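Local coordinates for ribonuclease (Nicotiana glutinosa, PDB 1IYB), which probably cleaves RNA as a ribonuclease of the T2 family and binds guanosine-5'-monophosphate in a guanine-binding pocket, at residues P18-D23 and N171-Q176; A134-D139 and I203-F208; F10-Q15 and I193-K198; A37-I42 and N126-L131. One frame throughout, in Å; residues are numbered along the deposited sequence.

The first segments of contacts 3, 1 and 4 come early, at 10-15, 18-23 and 37-42; contact 2 opens at 134-139, after contact 4 closes. Contact 4 nests inside contact 1, and that inside contact 3; contact 2 crosses contacts 1 and 3. Contacts 1, 3 and 4 reach the four-stranded sheet through strands 172-182, 10-16 and 41-48. Centres of contacts 1, 2 and 4 are 10 to 13 Å apart. That of contact 3 is about 16 Å from contact 1, 17 Å from contact 4 and 21 Å from contact 2. Contact 1 carries two guanine-pocket residues. Contact 2 ties the C-terminal tail to the loop after helix 127-133, contact 4 that helix to the lead into strand 41-48.

Contact 1: P18-D23 and N171-Q176; sequences PGSYCD and NSQLYQ. With 5GP (guanosine-5'-monophosphate), chain C.
Ser20 of the short helix 18-21 and Tyr175 of strand 172-182 mark the closest approach of the two backbones, with their CA atoms 5.4 Å apart. Ser20 CB points toward the strand, and OG donates to Leu174 O at 2.6 Å. The hydroxyl arrives from above the carbonyl plane, 43° out of it. Further along, Asp23 and Gln173 reach for each other from opposite directions. Gln173 NE2 donates to Asp23 OD2 at 2.7 Å, and the bond is almost straight at 177°. OD2 accepts on its syn lone pair. The carboxylate and the amide are nearly coplanar, and the extended Gln173 chain brings them level. Gln173 OE1 also accepts from Asn165. Tyr175 and Gln176 both face Glu163 of the neighbouring strand and form a classic beta bulge in the central sheet of this T2-type ribonuclease. Tyr21 and Tyr175 line the guanosine-5'-monophosphate pocket seen in this structure. Both tyrosines hold CG anti to the backbone N (chi1 -175° for Tyr21), which lays the two side chains side by side, pointing the same way. Tyr175 OH sits at the edge of the Tyr21 ring, 3.4 Å from Tyr21 CD1. Gln176 CG covers one face of the Tyr175 ring. C6 of the guanine lies over one face of the Tyr21 ring, and N1 is 3.5 Å from CE1 of Tyr21. Tyr175 OH comes within 3.7 Å of the guanine N2.

Contact 2: A134-D139 and I203-F208; sequences AGIHPD and IEFPTF. Unlike the reference sequence in segment 134-139: His137 (reference Asn).
Phe205 holds CG anti to the backbone N (chi1 -168°), which lays one face of its ring against Pro138. Pro138 CB stands 3.7 Å from the Phe205 ring centroid and only 7° off the normal, a CH-pi contact. Ile136 O meets the ring edge in plane, and Ile136 CG2 is 4.0 Å from Phe205 CD2. The Phe205 carbonyl O receives a CA-H...O contact from Pro138 CA at 3.3 Å. An alanine in place of Phe205 would probably cost Pro138 CB its CH-pi partner and open a gap beside Ile136. Pro206 CB points away, but its carbonyl O comes near Pro138 CB. Thr207 CA makes a second CA-H...O contact, 3.2 Å from Pro138 O. Thr207 CG2 rests 3.4 Å from Asp139 CA. Pro138 centres an inverse gamma turn, and its carbonyl accepts from a water. That water takes the Phe208 N-H at 3.1 Å and so ties the last residue to the turn. The Phe208 carboxylate forms a salt bridge with Lys35. Pro138 packs on Leu128 and Gln132 of helix 127-133. Phe205 meets Trp17 edge-to-face and touches Leu174 of strand 172-182, while Ile136 reaches Ser147 of helix 145-156.

Contact 3: F10-Q15 and I193-K198; sequences FFYFVQ and IFPRGK
Tyr12 reaches across to Ile193 and Pro195 from strand 10-16, an inner strand of the four-stranded antiparallel sheet in this T2-family fold. The backbones stay well apart: the CA atoms of Tyr12 and Phe194, the nearest pair, are 9.5 Å from each other. The tyrosine therefore spans the distance. Its CB points toward the 193-198 segment, and a chi1 of -86°, with CG anti to the carbonyl carbon, carries the ring on to that loop. On the ring, CD2 sits at the edge of Phe10, in the plane of that ring. Phe10 CE1 in turn lies 3.6 Å above the Tyr12 plane, offset toward the rim. CE1 of Tyr12 is 3.9 Å from Pro195 CG, and CE2 lies 3.7 Å from Ile193 O. CZ touches Pro195 CD. At the tip, Tyr12 OH donates to Ile193 O at 2.6 Å and is also 3.3 Å from Pro195 CD. The hydroxyl comes from above the carbonyl plane, 49° out of it, while the acceptor lies in the plane of the Tyr12 ring. A phenylalanine in place of Tyr12 would probably leave Ile193 O without this donor and weaken the hold on the loop between strands 172-182 and 202-204. Tyr12 also meets Tyr178 edge-to-face. Beside it, Phe10 CZ puts its ring edge 4.2 Å from the CG2 methyl of Ile193.

Contact 4: A37-I42 and N126-L131; sequences ASDFGI and NLLEIL
Phe40 and Leu127 form the tight, buried part of this contact. Leu127 CB lies over one face of the Phe40 ring, 3.9 Å from its centroid and 26° off the normal. This is a CH-pi contact displaced toward the rim, nearest to Phe40 CD1 at 3.6 Å. Leu127 CD1 also reaches the ring, near CG and CD2. One helical turn on, Leu131 CD1 approaches obliquely, 4.1 Å from Phe40 CE1. Trp17, Phe205 and Leu174 touch the Phe40 ring as well, which builds a shared apolar core. At the edge of the ring the packing gives way to water and polar groups. A water in the plane of the Phe40 ring accepts from two backbone amides. It is 2.8 Å from Phe40 N and 3.1 Å from Leu128 N, so it joins the approach to strand 41-48 to the first turn of the helix. Leu128 is partly exposed. With CG anti to the backbone N (chi1 180°), it sets CD2 against a pair of oxygens, Ser38 O and Asp39 OD1, each 3.1 Å away. Ser38 is the centre of an inverse gamma turn, and its OG bonds to Phe208 O at the chain end. On the helix, Asn126 OD1 accepts from Glu129 N at 3.1 Å. Asn126 is the N-cap residue here, and this is its capping bond, made where the strand entrance meets helix 127-133.

Contact 1: P18-D23 and N171-Q176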
# COMPACT_ATOMS: atom_id res chain seq x y z
N PRO A 18 -13.15 19.51 4.16
CA PRO A 18 -12.33 20.36 3.29
C PRO A 18 -11.52 21.44 4.01
O PRO A 18 -10.40 21.76 3.60
CB PRO A 18 -13.34 20.93 2.29
CG PRO A 18 -14.65 20.86 3.03
CD PRO A 18 -14.56 19.53 3.73
N GLY A 19 -12.07 21.99 5.09
CA GLY A 19 -11.36 23.01 5.82
C GLY A 19 -10.04 22.53 6.42
O GLY A 19 -9.13 23.32 6.64
N SER A 20 -9.95 21.22 6.68
CA SER A 20 -8.74 20.65 7.25
C SER A 20 -7.78 20.10 6.20
O SER A 20 -6.60 19.87 6.47
CB SER A 20 -9.11 19.54 8.24
OG SER A 20 -9.72 20.10 9.39
N TYR A 21 -8.29 19.86 5.00
CA TYR A 21 -7.44 19.37 3.94
C TYR A 21 -6.73 20.56 3.30
O TYR A 21 -5.62 20.44 2.78
CB TYR A 21 -8.26 18.66 2.86
CG TYR A 21 -7.42 18.00 1.78
CD1 TYR A 21 -6.97 16.70 1.92
CD2 TYR A 21 -7.07 18.70 0.62
CE1 TYR A 21 -6.19 16.09 0.94
CE2 TYR A 21 -6.28 18.10 -0.37
CZ TYR A 21 -5.85 16.80 -0.20
OH TYR A 21 -5.10 16.19 -1.18
N CYS A 22 -7.38 21.72 3.38
CA CYS A 22 -6.86 22.94 2.76
C CYS A 22 -6.11 23.97 3.59
O CYS A 22 -5.72 25.01 3.06
CB CYS A 22 -8.01 23.65 2.05
SG CYS A 22 -8.55 22.87 0.49
N ASP A 23 -5.91 23.71 4.88
CA ASP A 23 -5.22 24.69 5.71
C ASP A 23 -3.89 24.20 6.28
O ASP A 23 -3.44 24.67 7.32
CB ASP A 23 -6.13 25.14 6.86
CG ASP A 23 -6.41 24.03 7.85
OD1 ASP A 23 -6.09 22.87 7.53
OD2 ASP A 23 -6.95 24.32 8.94
N ASN A 171 -1.99 23.49 15.07
CA ASN A 171 -3.14 23.02 15.83
C ASN A 171 -3.69 21.70 15.30
O ASN A 171 -3.74 21.48 14.08
CB ASN A 171 -4.26 24.07 15.79
CG ASN A 171 -3.91 25.32 16.58
OD1 ASN A 171 -4.72 26.24 16.69
ND2 ASN A 171 -2.70 25.37 17.13
N SER A 172 -4.09 20.83 16.22
CA SER A 172 -4.67 19.54 15.87
C SER A 172 -6.10 19.86 15.43
O SER A 172 -6.79 20.64 16.09
CB SER A 172 -4.68 18.62 17.08
OG SER A 172 -5.23 17.35 16.76
N GLN A 173 -6.55 19.26 14.34
CA GLN A 173 -7.88 19.55 13.84
C GLN A 173 -8.65 18.33 13.32
O GLN A 173 -8.06 17.34 12.89
CB GLN A 173 -7.78 20.58 12.72
CG GLN A 173 -6.87 20.13 11.59
CD GLN A 173 -6.68 21.17 10.50
OE1 GLN A 173 -6.11 20.88 9.45
NE2 GLN A 173 -7.15 22.39 10.76
N LEU A 174 -9.98 18.44 13.36
CA LEU A 174 -10.87 17.38 12.88
C LEU A 174 -10.65 17.26 11.38
O LEU A 174 -10.97 18.19 10.63
CB LEU A 174 -12.32 17.76 13.17
CG LEU A 174 -13.42 16.80 12.69
CD1 LEU A 174 -13.23 15.44 13.34
CD2 LEU A 174 -14.78 17.38 13.04
N TYR A 175 -10.15 16.12 10.93
CA TYR A 175 -9.86 15.91 9.52
C TYR A 175 -10.78 14.91 8.81
O TYR A 175 -11.44 15.26 7.83
CB TYR A 175 -8.39 15.51 9.39
CG TYR A 175 -7.93 15.14 8.00
CD1 TYR A 175 -8.33 15.88 6.89
CD2 TYR A 175 -7.06 14.07 7.80
CE1 TYR A 175 -7.87 15.55 5.61
CE2 TYR A 175 -6.60 13.73 6.54
CZ TYR A 175 -7.01 14.48 5.45
OH TYR A 175 -6.56 14.15 4.19
N GLN A 176 -10.83 13.67 9.29
CA GLN A 176 -11.70 12.68 8.66
C GLN A 176 -12.52 11.92 9.69
O GLN A 176 -12.12 11.78 10.85
CB GLN A 176 -10.89 11.68 7.83
CG GLN A 176 -9.97 12.33 6.81
CD GLN A 176 -9.52 11.37 5.73
OE1 GLN A 176 -10.13 11.28 4.67
NE2 GLN A 176 -8.45 10.62 6.00
P 5GP C . -6.57 6.45 0.01
O1P 5GP C . -5.88 5.18 0.27
O2P 5GP C . -7.97 6.24 -0.52
O3P 5GP C . -6.57 7.34 1.29
O5' 5GP C . -5.80 7.37 -1.10
C5' 5GP C . -6.22 8.76 -1.38
C4' 5GP C . -5.38 9.48 -2.47
O4' 5GP C . -6.36 10.18 -3.36
C3' 5GP C . -4.43 10.60 -2.06
O3' 5GP C . -3.14 10.14 -1.66
C2' 5GP C . -4.33 11.49 -3.30
O2' 5GP C . -3.31 11.05 -4.22
C1' 5GP C . -5.73 11.39 -3.89
N9 5GP C . -6.66 12.57 -3.80
C8 5GP C . -7.19 13.35 -4.80
N7 5GP C . -8.06 14.25 -4.41
C5 5GP C . -8.10 14.04 -3.01
C6 5GP C . -8.88 14.73 -2.03
O6 5GP C . -9.68 15.64 -2.19
N1 5GP C . -8.64 14.21 -0.71
C2 5GP C . -7.75 13.17 -0.44
N2 5GP C . -7.67 12.85 0.87
N3 5GP C . -7.02 12.53 -1.36
C4 5GP C . -7.25 13.01 -2.63

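Contact 2: A134-D139 and I203-F208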
# COMPACT_ATOMS: atom_id res chain seq x y z
N ALA A 134 -25.63 19.68 17.32
CA ALA A 134 -25.17 19.56 18.70
C ALA A 134 -24.33 20.77 19.13
O ALA A 134 -23.67 20.74 20.16
CB ALA A 134 -24.36 18.27 18.86
N GLY A 135 -24.36 21.82 18.33
CA GLY A 135 -23.61 23.02 18.67
C GLY A 135 -22.13 22.96 18.33
O GLY A 135 -21.33 23.74 18.86
N ILE A 136 -21.76 22.03 17.45
CA ILE A 136 -20.37 21.87 17.03
C ILE A 136 -20.29 22.37 15.59
O ILE A 136 -20.68 21.68 14.66
CB ILE A 136 -19.95 20.38 17.11
CG1 ILE A 136 -20.13 19.89 18.56
CG2 ILE A 136 -18.51 20.20 16.66
CD1 ILE A 136 -19.91 18.39 18.75
N HIS A 137 -19.79 23.60 15.43
CA HIS A 137 -19.70 24.20 14.10
C HIS A 137 -18.28 24.43 13.60
O HIS A 137 -17.34 24.58 14.39
CB HIS A 137 -20.44 25.54 14.08
CG HIS A 137 -21.78 25.51 14.76
ND1 HIS A 137 -21.94 25.82 16.09
CD2 HIS A 137 -23.01 25.19 14.29
CE1 HIS A 137 -23.21 25.70 16.42
NE2 HIS A 137 -23.88 25.31 15.35
N PRO A 138 -18.11 24.46 12.27
CA PRO A 138 -16.81 24.69 11.65
C PRO A 138 -16.51 26.18 11.64
O PRO A 138 -16.48 26.83 10.59
CB PRO A 138 -17.00 24.12 10.25
CG PRO A 138 -18.43 24.46 9.96
CD PRO A 138 -19.13 24.11 11.26
N ASP A 139 -16.29 26.72 12.84
CA ASP A 139 -16.02 28.14 13.02
C ASP A 139 -14.62 28.41 13.58
O ASP A 139 -14.36 29.48 14.13
CB ASP A 139 -17.05 28.75 13.97
CG ASP A 139 -17.22 27.95 15.25
OD1 ASP A 139 -16.24 27.29 15.68
OD2 ASP A 139 -18.32 27.97 15.83
N ILE A 203 -9.86 19.41 19.83
CA ILE A 203 -9.41 19.70 18.47
C ILE A 203 -10.20 20.81 17.78
O ILE A 203 -11.36 21.05 18.09
CB ILE A 203 -9.49 18.43 17.59
CG1 ILE A 203 -10.93 17.91 17.55
CG2 ILE A 203 -8.55 17.37 18.14
CD1 ILE A 203 -11.11 16.66 16.70
N GLU A 204 -9.54 21.46 16.83
CA GLU A 204 -10.16 22.55 16.08
C GLU A 204 -11.02 22.03 14.93
O GLU A 204 -10.72 21.00 14.33
CB GLU A 204 -9.08 23.48 15.51
CG GLU A 204 -9.62 24.47 14.48
CD GLU A 204 -8.54 25.20 13.71
OE1 GLU A 204 -7.60 24.53 13.21
OE2 GLU A 204 -8.62 26.44 13.60
N PHE A 205 -12.09 22.76 14.63
CA PHE A 205 -12.99 22.44 13.53
C PHE A 205 -12.91 23.72 12.69
O PHE A 205 -13.75 24.61 12.82
CB PHE A 205 -14.41 22.20 14.06
CG PHE A 205 -15.37 21.59 13.05
CD1 PHE A 205 -14.92 21.13 11.82
CD2 PHE A 205 -16.72 21.47 13.36
CE1 PHE A 205 -15.81 20.55 10.90
CE2 PHE A 205 -17.62 20.90 12.45
CZ PHE A 205 -17.16 20.44 11.22
N PRO A 206 -11.89 23.82 11.83
CA PRO A 206 -11.66 24.99 10.97
C PRO A 206 -12.74 25.34 9.97
O PRO A 206 -13.42 24.47 9.43
CB PRO A 206 -10.33 24.65 10.29
CG PRO A 206 -10.41 23.18 10.13
CD PRO A 206 -10.95 22.73 11.49
N THR A 207 -12.90 26.63 9.73
CA THR A 207 -13.89 27.11 8.78
C THR A 207 -13.36 26.75 7.39
O THR A 207 -12.16 26.52 7.22
CB THR A 207 -14.03 28.64 8.84
OG1 THR A 207 -12.81 29.24 8.41
CG2 THR A 207 -14.33 29.09 10.25
N PHE A 208 -14.24 26.70 6.41
CA PHE A 208 -13.82 26.43 5.04
C PHE A 208 -14.39 27.51 4.15
O PHE A 208 -15.63 27.66 4.13
CB PHE A 208 -14.31 25.06 4.57
CG PHE A 208 -13.92 24.74 3.15
CD1 PHE A 208 -12.58 24.72 2.77
CD2 PHE A 208 -14.89 24.50 2.18
CE1 PHE A 208 -12.21 24.45 1.45
CE2 PHE A 208 -14.53 24.23 0.86
CZ PHE A 208 -13.19 24.21 0.49
OXT PHE A 208 -13.60 28.22 3.48
O HOH W 1 -17.01 26.80 7.78

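Contact 3: F10-Q15 and I193-K198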
# COMPACT_ATOMS: atom_id res chain seq x y z
N PHE A 10 -15.02 -5.90 6.63
CA PHE A 10 -16.00 -4.81 6.71
C PHE A 10 -15.51 -3.60 5.93
O PHE A 10 -14.41 -3.63 5.38
CB PHE A 10 -16.22 -4.43 8.18
CG PHE A 10 -15.02 -3.81 8.84
CD1 PHE A 10 -14.80 -2.44 8.78
CD2 PHE A 10 -14.08 -4.61 9.49
CE1 PHE A 10 -13.67 -1.86 9.36
CE2 PHE A 10 -12.94 -4.04 10.08
CZ PHE A 10 -12.74 -2.66 10.01
N PHE A 11 -16.31 -2.54 5.87
CA PHE A 11 -15.90 -1.32 5.17
C PHE A 11 -15.80 -0.14 6.11
O PHE A 11 -16.54 -0.04 7.09
CB PHE A 11 -16.92 -0.84 4.12
CG PHE A 11 -17.23 -1.81 3.02
CD1 PHE A 11 -18.25 -2.75 3.17
CD2 PHE A 11 -16.58 -1.70 1.79
CE1 PHE A 11 -18.63 -3.55 2.10
CE2 PHE A 11 -16.96 -2.51 0.71
CZ PHE A 11 -17.99 -3.43 0.87
N TYR A 12 -14.89 0.77 5.79
CA TYR A 12 -14.78 2.04 6.51
C TYR A 12 -15.37 3.01 5.49
O TYR A 12 -14.90 3.06 4.35
CB TYR A 12 -13.33 2.46 6.75
CG TYR A 12 -12.65 1.91 7.98
CD1 TYR A 12 -11.36 1.41 7.91
CD2 TYR A 12 -13.28 1.93 9.23
CE1 TYR A 12 -10.70 0.92 9.03
CE2 TYR A 12 -12.63 1.45 10.37
CZ TYR A 12 -11.34 0.94 10.26
OH TYR A 12 -10.67 0.44 11.35
N PHE A 13 -16.40 3.76 5.87
CA PHE A 13 -16.94 4.78 4.96
C PHE A 13 -16.27 6.04 5.50
O PHE A 13 -16.57 6.48 6.61
CB PHE A 13 -18.46 4.88 5.05
CG PHE A 13 -19.03 6.02 4.25
CD1 PHE A 13 -18.76 6.15 2.89
CD2 PHE A 13 -19.82 6.99 4.87
CE1 PHE A 13 -19.26 7.22 2.15
CE2 PHE A 13 -20.33 8.06 4.13
CZ PHE A 13 -20.05 8.18 2.78
N VAL A 14 -15.37 6.61 4.71
CA VAL A 14 -14.59 7.76 5.13
C VAL A 14 -14.95 9.09 4.47
O VAL A 14 -15.04 9.18 3.24
CB VAL A 14 -13.09 7.48 4.86
CG1 VAL A 14 -12.22 8.58 5.46
CG2 VAL A 14 -12.71 6.12 5.43
N GLN A 15 -15.15 10.11 5.30
CA GLN A 15 -15.47 11.45 4.82
C GLN A 15 -14.41 12.43 5.32
O GLN A 15 -13.90 12.29 6.44
CB GLN A 15 -16.84 11.89 5.32
CG GLN A 15 -17.99 11.08 4.75
CD GLN A 15 -19.34 11.67 5.11
OE1 GLN A 15 -19.67 12.78 4.67
NE2 GLN A 15 -20.12 10.95 5.90
N ILE A 193 -12.44 -2.46 14.85
CA ILE A 193 -11.17 -1.86 15.20
C ILE A 193 -11.10 -0.44 14.62
O ILE A 193 -11.73 -0.16 13.60
CB ILE A 193 -9.98 -2.71 14.67
CG1 ILE A 193 -8.65 -2.17 15.20
CG2 ILE A 193 -9.99 -2.72 13.14
CD1 ILE A 193 -7.46 -3.07 14.86
N PHE A 194 -10.35 0.43 15.28
CA PHE A 194 -10.19 1.82 14.86
C PHE A 194 -8.72 2.14 14.59
O PHE A 194 -7.84 1.70 15.32
CB PHE A 194 -10.68 2.78 15.95
CG PHE A 194 -12.17 2.81 16.11
CD1 PHE A 194 -12.98 3.39 15.15
CD2 PHE A 194 -12.76 2.28 17.26
CE1 PHE A 194 -14.37 3.46 15.32
CE2 PHE A 194 -14.15 2.34 17.44
CZ PHE A 194 -14.95 2.93 16.47
N PRO A 195 -8.43 2.92 13.53
CA PRO A 195 -7.04 3.26 13.24
C PRO A 195 -6.58 4.35 14.21
O PRO A 195 -7.40 4.94 14.92
CB PRO A 195 -7.11 3.78 11.80
CG PRO A 195 -8.34 3.13 11.24
CD PRO A 195 -9.30 3.24 12.39
N ARG A 196 -5.28 4.62 14.24
CA ARG A 196 -4.74 5.66 15.12
C ARG A 196 -5.29 7.00 14.64
O ARG A 196 -5.02 7.41 13.51
CB ARG A 196 -3.22 5.70 15.04
CG ARG A 196 -2.50 4.50 15.64
CD ARG A 196 -0.99 4.69 15.50
NE ARG A 196 -0.23 3.63 16.15
CZ ARG A 196 1.10 3.57 16.15
NH1 ARG A 196 1.81 4.50 15.53
NH2 ARG A 196 1.72 2.57 16.78
N GLY A 197 -6.05 7.68 15.49
CA GLY A 197 -6.62 8.96 15.11
C GLY A 197 -5.66 10.13 15.12
O GLY A 197 -5.80 11.05 14.31
N LYS A 198 -4.69 10.11 16.03
CA LYS A 198 -3.71 11.19 16.16
C LYS A 198 -4.37 12.49 16.59
O LYS A 198 -3.94 13.58 16.20
CB LYS A 198 -2.98 11.41 14.82
CG LYS A 198 -2.13 10.24 14.36
CD LYS A 198 -1.40 10.58 13.06
CE LYS A 198 -0.52 9.42 12.61
NZ LYS A 198 0.20 9.73 11.33

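Contact 4: A37-I42 and N126-L131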
# COMPACT_ATOMS: atom_id res chain seq x y z
N ALA A 37 -18.98 23.01 -1.65
CA ALA A 37 -19.85 23.44 -0.56
C ALA A 37 -19.13 23.15 0.75
O ALA A 37 -18.33 22.22 0.83
CB ALA A 37 -21.16 22.67 -0.62
N SER A 38 -19.41 23.96 1.77
CA SER A 38 -18.77 23.77 3.07
C SER A 38 -19.41 22.62 3.84
O SER A 38 -20.02 22.81 4.89
CB SER A 38 -18.85 25.05 3.90
OG SER A 38 -18.06 26.08 3.32
N ASP A 39 -19.25 21.41 3.31
CA ASP A 39 -19.77 20.20 3.93
C ASP A 39 -18.68 19.15 3.83
O ASP A 39 -17.70 19.33 3.10
CB ASP A 39 -21.00 19.68 3.17
CG ASP A 39 -22.00 20.77 2.84
OD1 ASP A 39 -22.38 21.53 3.75
OD2 ASP A 39 -22.41 20.85 1.67
N PHE A 40 -18.83 18.06 4.58
CA PHE A 40 -17.85 17.00 4.47
C PHE A 40 -18.01 16.42 3.07
O PHE A 40 -19.10 16.47 2.49
CB PHE A 40 -18.11 15.89 5.50
CG PHE A 40 -17.65 16.22 6.89
CD1 PHE A 40 -18.40 17.05 7.71
CD2 PHE A 40 -16.45 15.70 7.37
CE1 PHE A 40 -17.98 17.35 9.00
CE2 PHE A 40 -16.01 16.00 8.67
CZ PHE A 40 -16.78 16.83 9.48
N GLY A 41 -16.92 15.89 2.52
CA GLY A 41 -16.98 15.27 1.21
C GLY A 41 -16.55 13.82 1.34
O GLY A 41 -15.86 13.47 2.29
N ILE A 42 -16.98 12.98 0.42
CA ILE A 42 -16.61 11.56 0.46
C ILE A 42 -15.13 11.39 0.14
O ILE A 42 -14.60 12.05 -0.75
CB ILE A 42 -17.39 10.75 -0.60
CG1 ILE A 42 -18.89 10.80 -0.31
CG2 ILE A 42 -16.89 9.30 -0.62
CD1 ILE A 42 -19.75 10.26 -1.45
N ASN A 126 -25.12 12.77 7.21
CA ASN A 126 -24.75 14.16 6.99
C ASN A 126 -24.04 14.64 8.26
O ASN A 126 -24.68 15.07 9.22
CB ASN A 126 -25.99 15.02 6.75
CG ASN A 126 -25.65 16.41 6.25
OD1 ASN A 126 -24.70 17.03 6.72
ND2 ASN A 126 -26.44 16.92 5.31
N LEU A 127 -22.72 14.55 8.25
CA LEU A 127 -21.91 14.92 9.40
C LEU A 127 -21.99 16.39 9.80
O LEU A 127 -22.03 16.70 10.99
CB LEU A 127 -20.46 14.53 9.15
CG LEU A 127 -20.26 13.02 9.00
CD1 LEU A 127 -18.85 12.75 8.50
CD2 LEU A 127 -20.50 12.33 10.34
N LEU A 128 -22.01 17.29 8.83
CA LEU A 128 -22.09 18.70 9.15
C LEU A 128 -23.38 18.99 9.92
O LEU A 128 -23.36 19.67 10.94
CB LEU A 128 -22.04 19.56 7.89
CG LEU A 128 -22.12 21.07 8.14
CD1 LEU A 128 -20.87 21.54 8.87
CD2 LEU A 128 -22.27 21.81 6.82
N GLU A 129 -24.49 18.47 9.43
CA GLU A 129 -25.77 18.70 10.09
C GLU A 129 -25.86 18.04 11.46
O GLU A 129 -26.45 18.60 12.38
CB GLU A 129 -26.93 18.23 9.21
CG GLU A 129 -27.19 19.16 8.04
CD GLU A 129 -28.45 18.81 7.28
OE1 GLU A 129 -28.51 17.71 6.70
OE2 GLU A 129 -29.40 19.63 7.26
N ILE A 130 -25.27 16.86 11.60
CA ILE A 130 -25.27 16.17 12.88
C ILE A 130 -24.47 16.99 13.89
O ILE A 130 -24.93 17.23 15.01
CB ILE A 130 -24.62 14.77 12.77
CG1 ILE A 130 -25.52 13.83 11.97
CG2 ILE A 130 -24.33 14.21 14.16
CD1 ILE A 130 -24.84 12.53 11.58
N LEU A 131 -23.29 17.43 13.49
CA LEU A 131 -22.45 18.20 14.39
C LEU A 131 -23.03 19.56 14.73
O LEU A 131 -23.05 19.95 15.90
CB LEU A 131 -21.04 18.34 13.79
CG LEU A 131 -20.29 17.00 13.75
CD1 LEU A 131 -18.95 17.16 13.03
CD2 LEU A 131 -20.08 16.49 15.17
O HOH W 2 -21.27 17.30 5.84